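Local structure of uncharacterized protein (Legionella longbeachae NSW150, 4JZA) at residues 522-530 with 578-589; 552-560 with 619-627. The protein probably removes the 3-phosphate from phosphatidylinositol 3-phosphate, acting as a cysteine-based phosphoinositide phosphatase in pathogen-host interaction. All coordinates share one frame; numbering follows the deposited sequence.

Interaction 1 (522-530 with 578-589)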
# COMPACT_ATOMS: atom_id res chain seq x y z
N PHE A 522 -10.31 -34.32 -10.36
CA PHE A 522 -9.95 -34.33 -8.94
C PHE A 522 -9.96 -32.93 -8.34
O PHE A 522 -9.48 -32.00 -8.95
CB PHE A 522 -8.55 -34.92 -8.82
CG PHE A 522 -8.11 -35.16 -7.41
CD1 PHE A 522 -8.62 -36.25 -6.68
CD2 PHE A 522 -7.19 -34.32 -6.80
CE1 PHE A 522 -8.23 -36.48 -5.38
CE2 PHE A 522 -6.76 -34.56 -5.51
CZ PHE A 522 -7.29 -35.64 -4.80
N ASP A 523 -10.50 -32.77 -7.14
CA ASP A 523 -10.72 -31.44 -6.55
C ASP A 523 -9.51 -30.98 -5.74
O ASP A 523 -9.53 -31.01 -4.55
CB ASP A 523 -11.99 -31.46 -5.68
CG ASP A 523 -12.29 -30.13 -4.98
OD1 ASP A 523 -11.80 -29.06 -5.43
OD2 ASP A 523 -13.05 -30.19 -3.96
N TYR A 524 -8.45 -30.55 -6.42
CA TYR A 524 -7.20 -30.18 -5.75
C TYR A 524 -7.38 -28.97 -4.85
O TYR A 524 -6.71 -28.86 -3.85
CB TYR A 524 -6.11 -29.83 -6.77
CG TYR A 524 -5.48 -30.99 -7.46
CD1 TYR A 524 -4.51 -31.76 -6.82
CD2 TYR A 524 -5.84 -31.32 -8.74
CE1 TYR A 524 -3.93 -32.84 -7.45
CE2 TYR A 524 -5.27 -32.40 -9.37
CZ TYR A 524 -4.32 -33.14 -8.73
OH TYR A 524 -3.78 -34.22 -9.38
N ALA A 525 -8.25 -28.05 -5.25
CA ALA A 525 -8.53 -26.88 -4.44
C ALA A 525 -9.11 -27.34 -3.11
O ALA A 525 -8.69 -26.91 -2.04
CB ALA A 525 -9.48 -25.92 -5.16
N GLY A 526 -10.08 -28.22 -3.17
CA GLY A 526 -10.69 -28.71 -1.96
C GLY A 526 -9.74 -29.48 -1.09
O GLY A 526 -9.81 -29.42 0.16
N ARG A 527 -8.85 -30.22 -1.73
CA ARG A 527 -7.91 -31.00 -0.98
C ARG A 527 -7.10 -30.04 -0.13
O ARG A 527 -6.93 -30.29 1.09
CB ARG A 527 -7.01 -31.82 -1.88
CG ARG A 527 -5.86 -32.49 -1.14
CD ARG A 527 -5.23 -33.59 -2.01
NE ARG A 527 -3.99 -34.08 -1.43
CZ ARG A 527 -2.81 -33.48 -1.53
NH1 ARG A 527 -2.67 -32.34 -2.20
NH2 ARG A 527 -1.74 -34.03 -0.94
N GLU A 528 -6.65 -28.93 -0.74
CA GLU A 528 -5.89 -27.92 -0.01
C GLU A 528 -6.61 -27.31 1.21
O GLU A 528 -5.99 -27.03 2.22
CB GLU A 528 -5.47 -26.79 -0.94
CG GLU A 528 -4.49 -27.22 -2.00
CD GLU A 528 -3.19 -27.79 -1.47
OE1 GLU A 528 -2.67 -27.35 -0.47
OE2 GLU A 528 -2.62 -28.68 -2.08
N LEU A 529 -7.90 -27.06 1.08
CA LEU A 529 -8.62 -26.41 2.12
C LEU A 529 -8.78 -27.39 3.23
O LEU A 529 -8.73 -26.99 4.41
CB LEU A 529 -9.98 -25.96 1.61
CG LEU A 529 -9.94 -24.85 0.55
CD1 LEU A 529 -11.36 -24.59 0.11
CD2 LEU A 529 -9.34 -23.57 1.08
N PHE A 530 -8.98 -28.66 2.87
CA PHE A 530 -9.06 -29.72 3.87
C PHE A 530 -7.73 -29.97 4.56
O PHE A 530 -7.69 -30.10 5.78
CB PHE A 530 -9.59 -31.02 3.28
CG PHE A 530 -11.07 -31.14 3.36
CD1 PHE A 530 -11.66 -31.50 4.53
CD2 PHE A 530 -11.86 -30.87 2.26
CE1 PHE A 530 -13.02 -31.59 4.61
CE2 PHE A 530 -13.23 -30.97 2.33
CZ PHE A 530 -13.81 -31.34 3.51
N PRO A 578 -17.22 -33.10 8.59
CA PRO A 578 -17.42 -33.43 7.19
C PRO A 578 -16.09 -33.90 6.64
O PRO A 578 -15.06 -33.65 7.26
CB PRO A 578 -17.80 -32.09 6.58
CG PRO A 578 -17.03 -31.09 7.35
CD PRO A 578 -16.98 -31.64 8.76
N VAL A 579 -16.08 -34.56 5.49
CA VAL A 579 -14.84 -35.16 4.97
C VAL A 579 -14.63 -34.88 3.51
O VAL A 579 -15.58 -34.65 2.76
CB VAL A 579 -14.76 -36.70 5.20
CG1 VAL A 579 -14.74 -37.01 6.71
CG2 VAL A 579 -15.93 -37.42 4.50
N PHE A 580 -13.35 -34.84 3.14
CA PHE A 580 -12.99 -34.58 1.77
C PHE A 580 -13.65 -35.51 0.75
O PHE A 580 -14.12 -35.07 -0.28
CB PHE A 580 -11.48 -34.69 1.61
CG PHE A 580 -11.00 -34.40 0.20
CD1 PHE A 580 -11.45 -33.26 -0.49
CD2 PHE A 580 -10.13 -35.29 -0.44
CE1 PHE A 580 -11.03 -33.02 -1.77
CE2 PHE A 580 -9.69 -35.05 -1.71
CZ PHE A 580 -10.14 -33.91 -2.38
N ASP A 581 -13.64 -36.80 1.06
CA ASP A 581 -13.99 -37.82 0.12
C ASP A 581 -15.50 -38.06 0.16
O ASP A 581 -15.98 -38.90 0.89
CB ASP A 581 -13.21 -39.09 0.48
CG ASP A 581 -13.58 -40.29 -0.38
OD1 ASP A 581 -13.70 -40.17 -1.62
OD2 ASP A 581 -13.73 -41.37 0.21
N GLU A 582 -16.23 -37.31 -0.64
CA GLU A 582 -17.67 -37.29 -0.55
C GLU A 582 -18.12 -37.02 -1.99
O GLU A 582 -17.42 -36.34 -2.71
CB GLU A 582 -18.05 -36.18 0.46
CG GLU A 582 -19.39 -36.32 1.18
CD GLU A 582 -19.44 -37.45 2.19
OE1 GLU A 582 -20.28 -37.41 3.10
OE2 GLU A 582 -18.66 -38.41 2.10
N LEU A 583 -19.22 -37.62 -2.47
CA LEU A 583 -19.64 -37.29 -3.83
C LEU A 583 -20.47 -36.02 -3.72
O LEU A 583 -21.10 -35.82 -2.69
CB LEU A 583 -20.43 -38.42 -4.51
CG LEU A 583 -19.92 -39.87 -4.39
CD1 LEU A 583 -20.64 -40.70 -5.45
CD2 LEU A 583 -18.40 -40.01 -4.48
N PRO A 584 -20.45 -35.15 -4.74
CA PRO A 584 -21.15 -33.87 -4.65
C PRO A 584 -22.67 -34.02 -4.61
O PRO A 584 -23.38 -33.11 -4.15
CB PRO A 584 -20.70 -33.14 -5.92
CG PRO A 584 -20.33 -34.23 -6.89
CD PRO A 584 -19.77 -35.33 -6.03
N ASP A 585 -23.15 -35.17 -5.10
CA ASP A 585 -24.57 -35.47 -5.17
C ASP A 585 -25.15 -35.60 -3.77
O ASP A 585 -26.33 -35.38 -3.55
CB ASP A 585 -24.79 -36.84 -5.86
CG ASP A 585 -24.18 -36.96 -7.29
OD1 ASP A 585 -22.95 -36.72 -7.48
OD2 ASP A 585 -24.95 -37.38 -8.21
N LYS A 586 -24.29 -36.00 -2.83
CA LYS A 586 -24.70 -36.51 -1.52
C LYS A 586 -25.04 -35.49 -0.48
O LYS A 586 -24.49 -34.40 -0.46
CB LYS A 586 -23.59 -37.37 -0.93
CG LYS A 586 -23.34 -38.58 -1.80
CD LYS A 586 -22.80 -39.76 -1.02
CE LYS A 586 -23.16 -41.05 -1.74
NZ LYS A 586 -22.30 -42.17 -1.28
N GLU A 587 -25.91 -35.89 0.42
CA GLU A 587 -26.54 -35.00 1.38
C GLU A 587 -25.48 -34.38 2.29
O GLU A 587 -25.51 -33.18 2.55
CB GLU A 587 -27.59 -35.77 2.13
CG GLU A 587 -28.27 -35.13 3.33
CD GLU A 587 -29.00 -36.20 4.16
OE1 GLU A 587 -29.25 -37.32 3.66
OE2 GLU A 587 -29.32 -35.96 5.33
N ASN A 588 -24.50 -35.18 2.70
CA ASN A 588 -23.38 -34.64 3.48
C ASN A 588 -22.55 -33.50 2.86
O ASN A 588 -22.08 -32.59 3.56
CB ASN A 588 -22.41 -35.76 3.75
CG ASN A 588 -22.88 -36.72 4.81
OD1 ASN A 588 -23.98 -36.60 5.40
ND2 ASN A 588 -22.04 -37.69 5.07
N ARG A 589 -22.27 -33.61 1.57
CA ARG A 589 -21.48 -32.60 0.90
C ARG A 589 -22.35 -31.38 0.71
O ARG A 589 -21.85 -30.28 0.86
CB ARG A 589 -20.95 -33.11 -0.43
CG ARG A 589 -20.14 -32.14 -1.26
CD ARG A 589 -18.82 -31.72 -0.63
NE ARG A 589 -18.18 -30.70 -1.47
CZ ARG A 589 -17.13 -29.98 -1.11
NH1 ARG A 589 -16.51 -30.17 0.05
NH2 ARG A 589 -16.67 -29.07 -1.92

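Interaction 2 (552-560 with 619-627)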
# COMPACT_ATOMS: atom_id res chain seq x y z
N SER A 552 -0.92 -11.55 2.07
CA SER A 552 -1.53 -10.36 2.63
C SER A 552 -2.35 -10.63 3.89
O SER A 552 -2.69 -9.70 4.61
CB SER A 552 -2.50 -9.79 1.63
OG SER A 552 -3.59 -10.69 1.47
N GLY A 553 -2.74 -11.88 4.09
CA GLY A 553 -3.54 -12.24 5.23
C GLY A 553 -5.02 -11.95 5.05
O GLY A 553 -5.79 -12.15 5.98
N LYS A 554 -5.42 -11.47 3.89
CA LYS A 554 -6.84 -11.22 3.66
C LYS A 554 -7.50 -12.12 2.65
O LYS A 554 -8.70 -12.06 2.47
CB LYS A 554 -7.07 -9.76 3.28
CG LYS A 554 -5.96 -9.14 2.47
CD LYS A 554 -6.38 -7.78 1.95
CE LYS A 554 -5.61 -7.41 0.70
NZ LYS A 554 -6.23 -7.99 -0.52
N ASP A 555 -6.73 -12.96 1.98
CA ASP A 555 -7.28 -13.70 0.85
C ASP A 555 -7.37 -15.21 1.03
O ASP A 555 -8.42 -15.72 1.38
CB ASP A 555 -6.56 -13.31 -0.43
CG ASP A 555 -6.72 -11.84 -0.74
OD1 ASP A 555 -7.86 -11.35 -0.71
OD2 ASP A 555 -5.71 -11.17 -0.99
N ARG A 556 -6.28 -15.91 0.82
CA ARG A 556 -6.29 -17.34 1.01
C ARG A 556 -6.59 -17.65 2.46
O ARG A 556 -7.29 -18.60 2.77
CB ARG A 556 -4.97 -17.96 0.56
CG ARG A 556 -4.94 -18.24 -0.92
CD ARG A 556 -3.73 -19.05 -1.33
NE ARG A 556 -3.85 -20.43 -0.92
CZ ARG A 556 -2.90 -21.34 -1.09
NH1 ARG A 556 -1.77 -21.01 -1.66
NH2 ARG A 556 -3.10 -22.58 -0.68
N LYS A 557 -6.05 -16.83 3.34
CA LYS A 557 -6.26 -16.97 4.77
C LYS A 557 -7.72 -16.81 5.14
O LYS A 557 -8.22 -17.50 6.01
CB LYS A 557 -5.41 -15.96 5.52
CG LYS A 557 -5.44 -16.12 7.02
CD LYS A 557 -4.94 -17.48 7.43
CE LYS A 557 -5.13 -17.69 8.91
NZ LYS A 557 -4.87 -19.10 9.29
N ALA A 558 -8.40 -15.87 4.50
CA ALA A 558 -9.81 -15.67 4.73
C ALA A 558 -10.59 -16.90 4.32
O ALA A 558 -11.55 -17.27 4.96
CB ALA A 558 -10.31 -14.46 3.97
N ILE A 559 -10.19 -17.51 3.22
CA ILE A 559 -10.83 -18.72 2.74
C ILE A 559 -10.65 -19.90 3.71
O ILE A 559 -11.57 -20.67 3.91
CB ILE A 559 -10.38 -19.06 1.31
CG1 ILE A 559 -11.03 -18.09 0.33
CG2 ILE A 559 -10.76 -20.47 0.91
CD1 ILE A 559 -10.27 -17.94 -0.96
N GLU A 560 -9.47 -20.03 4.29
CA GLU A 560 -9.22 -21.07 5.26
C GLU A 560 -10.10 -20.90 6.48
O GLU A 560 -10.64 -21.86 7.01
CB GLU A 560 -7.77 -21.06 5.71
CG GLU A 560 -7.44 -22.10 6.77
CD GLU A 560 -7.49 -21.56 8.19
OE1 GLU A 560 -6.92 -20.50 8.44
OE2 GLU A 560 -8.08 -22.22 9.06
N ILE A 619 -12.62 -10.69 -2.04
CA ILE A 619 -11.63 -11.71 -1.86
C ILE A 619 -10.94 -11.97 -3.20
O ILE A 619 -11.55 -12.04 -4.24
CB ILE A 619 -12.30 -13.03 -1.41
CG1 ILE A 619 -13.02 -12.86 -0.06
CG2 ILE A 619 -11.30 -14.20 -1.34
CD1 ILE A 619 -12.10 -12.38 1.03
N LYS A 620 -9.66 -12.20 -3.15
CA LYS A 620 -8.89 -12.47 -4.33
C LYS A 620 -9.22 -13.81 -4.92
O LYS A 620 -9.25 -14.81 -4.21
CB LYS A 620 -7.41 -12.44 -3.96
CG LYS A 620 -6.52 -11.81 -5.00
CD LYS A 620 -6.74 -10.30 -5.12
CE LYS A 620 -6.11 -9.79 -6.42
NZ LYS A 620 -6.63 -10.36 -7.70
N THR A 621 -9.51 -13.81 -6.22
CA THR A 621 -9.50 -15.02 -7.04
C THR A 621 -10.28 -16.19 -6.42
O THR A 621 -9.80 -17.28 -6.32
CB THR A 621 -7.99 -15.28 -7.34
OG1 THR A 621 -7.66 -14.67 -8.58
CG2 THR A 621 -7.68 -16.58 -7.53
N PRO A 622 -11.54 -15.97 -6.00
CA PRO A 622 -12.25 -17.05 -5.33
C PRO A 622 -12.44 -18.31 -6.16
O PRO A 622 -12.39 -19.41 -5.62
CB PRO A 622 -13.63 -16.44 -5.03
CG PRO A 622 -13.45 -14.97 -5.12
CD PRO A 622 -12.40 -14.78 -6.15
N GLU A 623 -12.70 -18.14 -7.45
CA GLU A 623 -12.95 -19.26 -8.35
C GLU A 623 -11.69 -20.11 -8.55
O GLU A 623 -11.78 -21.26 -8.97
CB GLU A 623 -13.52 -18.80 -9.71
CG GLU A 623 -15.02 -18.50 -9.68
CD GLU A 623 -15.55 -17.73 -10.89
OE1 GLU A 623 -14.77 -17.01 -11.54
OE2 GLU A 623 -16.76 -17.79 -11.19
N TRP A 624 -10.52 -19.60 -8.21
CA TRP A 624 -9.36 -20.47 -8.26
C TRP A 624 -9.24 -21.31 -7.00
O TRP A 624 -8.90 -22.46 -7.10
CB TRP A 624 -8.08 -19.69 -8.45
CG TRP A 624 -6.89 -20.54 -8.40
CD1 TRP A 624 -5.87 -20.45 -7.54
CD2 TRP A 624 -6.60 -21.64 -9.25
NE1 TRP A 624 -4.93 -21.42 -7.79
CE2 TRP A 624 -5.36 -22.16 -8.85
CE3 TRP A 624 -7.26 -22.23 -10.34
CZ2 TRP A 624 -4.78 -23.24 -9.47
CZ3 TRP A 624 -6.69 -23.29 -10.95
CH2 TRP A 624 -5.47 -23.81 -10.50
N TYR A 625 -9.50 -20.70 -5.84
CA TYR A 625 -9.23 -21.31 -4.51
C TYR A 625 -10.40 -22.16 -3.98
O TYR A 625 -10.21 -23.03 -3.07
CB TYR A 625 -8.89 -20.21 -3.48
CG TYR A 625 -7.62 -19.50 -3.80
CD1 TYR A 625 -6.42 -20.21 -3.84
CD2 TYR A 625 -7.58 -18.13 -4.10
CE1 TYR A 625 -5.23 -19.59 -4.18
CE2 TYR A 625 -6.37 -17.48 -4.41
CZ TYR A 625 -5.19 -18.24 -4.46
OH TYR A 625 -3.94 -17.70 -4.76
N LEU A 626 -11.60 -21.90 -4.50
CA LEU A 626 -12.80 -22.59 -4.05
C LEU A 626 -12.99 -23.75 -4.95
O LEU A 626 -12.70 -23.68 -6.11
CB LEU A 626 -14.04 -21.70 -4.13
CG LEU A 626 -14.19 -20.53 -3.14
CD1 LEU A 626 -15.39 -19.66 -3.48
CD2 LEU A 626 -14.35 -21.07 -1.72
N PRO A 627 -13.48 -24.84 -4.41
CA PRO A 627 -13.96 -26.00 -5.16
C PRO A 627 -15.17 -25.67 -6.05
O PRO A 627 -15.95 -24.80 -5.71
CB PRO A 627 -14.40 -26.94 -4.04
CG PRO A 627 -13.52 -26.60 -2.87
CD PRO A 627 -13.31 -25.13 -2.97

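Interaction 1 (522-530 with 578-589)
The carbonyl oxygen of Asp523 is met by two groups, the amide of Arg527 and the ring edge of Phe580. Arg527 N donates to Asp523 O at 3.0 Å in the first turn of helix 524-542, while Phe580 CZ approaches Asp523 O to 3.7 Å near the plane of its own ring. Asp523 also caps the helix: Gly526 N gives its hydrogen to OD1 of Asp523 at 3.0 Å, reaching it from above the carboxylate plane. Phe580 carries most of the contact, an aromatic ring from one loop laid against the first turns of a helix. With CG anti to the backbone N (chi1 -179°), the ring extends between Phe522 and Phe530. One face covers Arg527, whose CA lies 4.1 Å from the ring centroid of Phe580 in a CH-pi contact. The edge of Phe580 is turned toward the face of Phe522 in an offset T-shaped pair, planes at 81°. Phe530 receives the base of the same residue: CB of Phe580 stands 4.0 Å from the ring centroid of Phe530, over a face that also takes Phe580 N, and the two rings meet at 56°. No hydrogen bond crosses the interface, so shape and aromatic packing carry it. Arg589 adds a weaker electrostatic element, its NH2 4.3 Å from OD2 of Asp523 without an N-H aimed at that oxygen; its firmer partner is Asp629, on helix 628-637. Arg527, covered on its backbone side by Phe580, sends its guanidinium away to the carbonyls of Thr477, Val511 and Leu512. The aromatic cluster thus joins the start of helix 524-542 to the loop leading into helix 587-602; Val511 of helix 501-513 touches both Phe530 and Phe580, and His563 of helix 556-574 meets Phe530 edge-to-face.

Interaction 2 (552-560 with 619-627)
Arg556 lays its aliphatic stem across one face of Tyr625: CG of Arg556 is 3.6 Å from the ring centroid of Tyr625 in a CH-pi contact, 15° off the ring normal. The chain then bends at chi3 (74°), and the guanidinium plane ends only 14° from that of the ring, with the group off to one side. Beside this pair, OD1 of Asp555 accepts from Lys620 N at 3.1 Å, the amide reaching it from above the carboxylate plane. The apolar part is filled by Ile559, whose CD1 sits 3.9 Å from CG2 of Ile619 and also rests on Tyr625 CB, while CD1 of Ile619 runs on to 4.0 Å from CB of Ala558. A second shell sets these groups. Trp624 covers the opposite face of Tyr625, leaving that ring between indole and arginine stem. The other carboxylate oxygen of Asp555 takes a salt bridge from its neighbour, Lys554 NZ to Asp555 OD2 at 3.3 Å, so both oxygens are engaged and the carboxylate's rotation is restricted. Lys620 turns its ammonium away to Asp648 and Asp433, bringing only its backbone and the base of its side chain to Asp555. Residues 550-556, from Cys550 to Arg556, fit the CX5R signature of the phosphate-binding P-loop in cysteine-based phosphatases, and Arg556 touches Cys550. The aromatic ring and the amide of Lys620 therefore bear directly on the last two residues of that loop, consistent with a part in setting the active site. Strand 545-549 of the mixed sheet leads into the loop and helix 556-574 leaves it; segment 619-627 lies against the start of this helix, with helix 643-652 touching Lys620 and Pro622, and Tyr600 of helix 587-602 packed on Ile619.

From the N terminus, 522-530 comes first and opens helix 524-542, followed by strand 545-549 and segment 552-560 at the start of helix 556-574. Interaction 1 closes at 578-589, leaving 47 residues between its segments; interaction 2 closes later, at 619-627, across 58 residues that include helices 587-602 and 604-612. The segments alternate, so the two loops cross. Their centres are about 17 Å apart, yet they touch: CD2 of Leu529 packs 3.4 Å from CG2 of Ile559, and Pro627 lies against Asp523 and Gly526. Together they tie helices 524-542, 556-574 and 587-602 around the probable P-loop that follows strand 545-549, an inner strand of the mixed sheet.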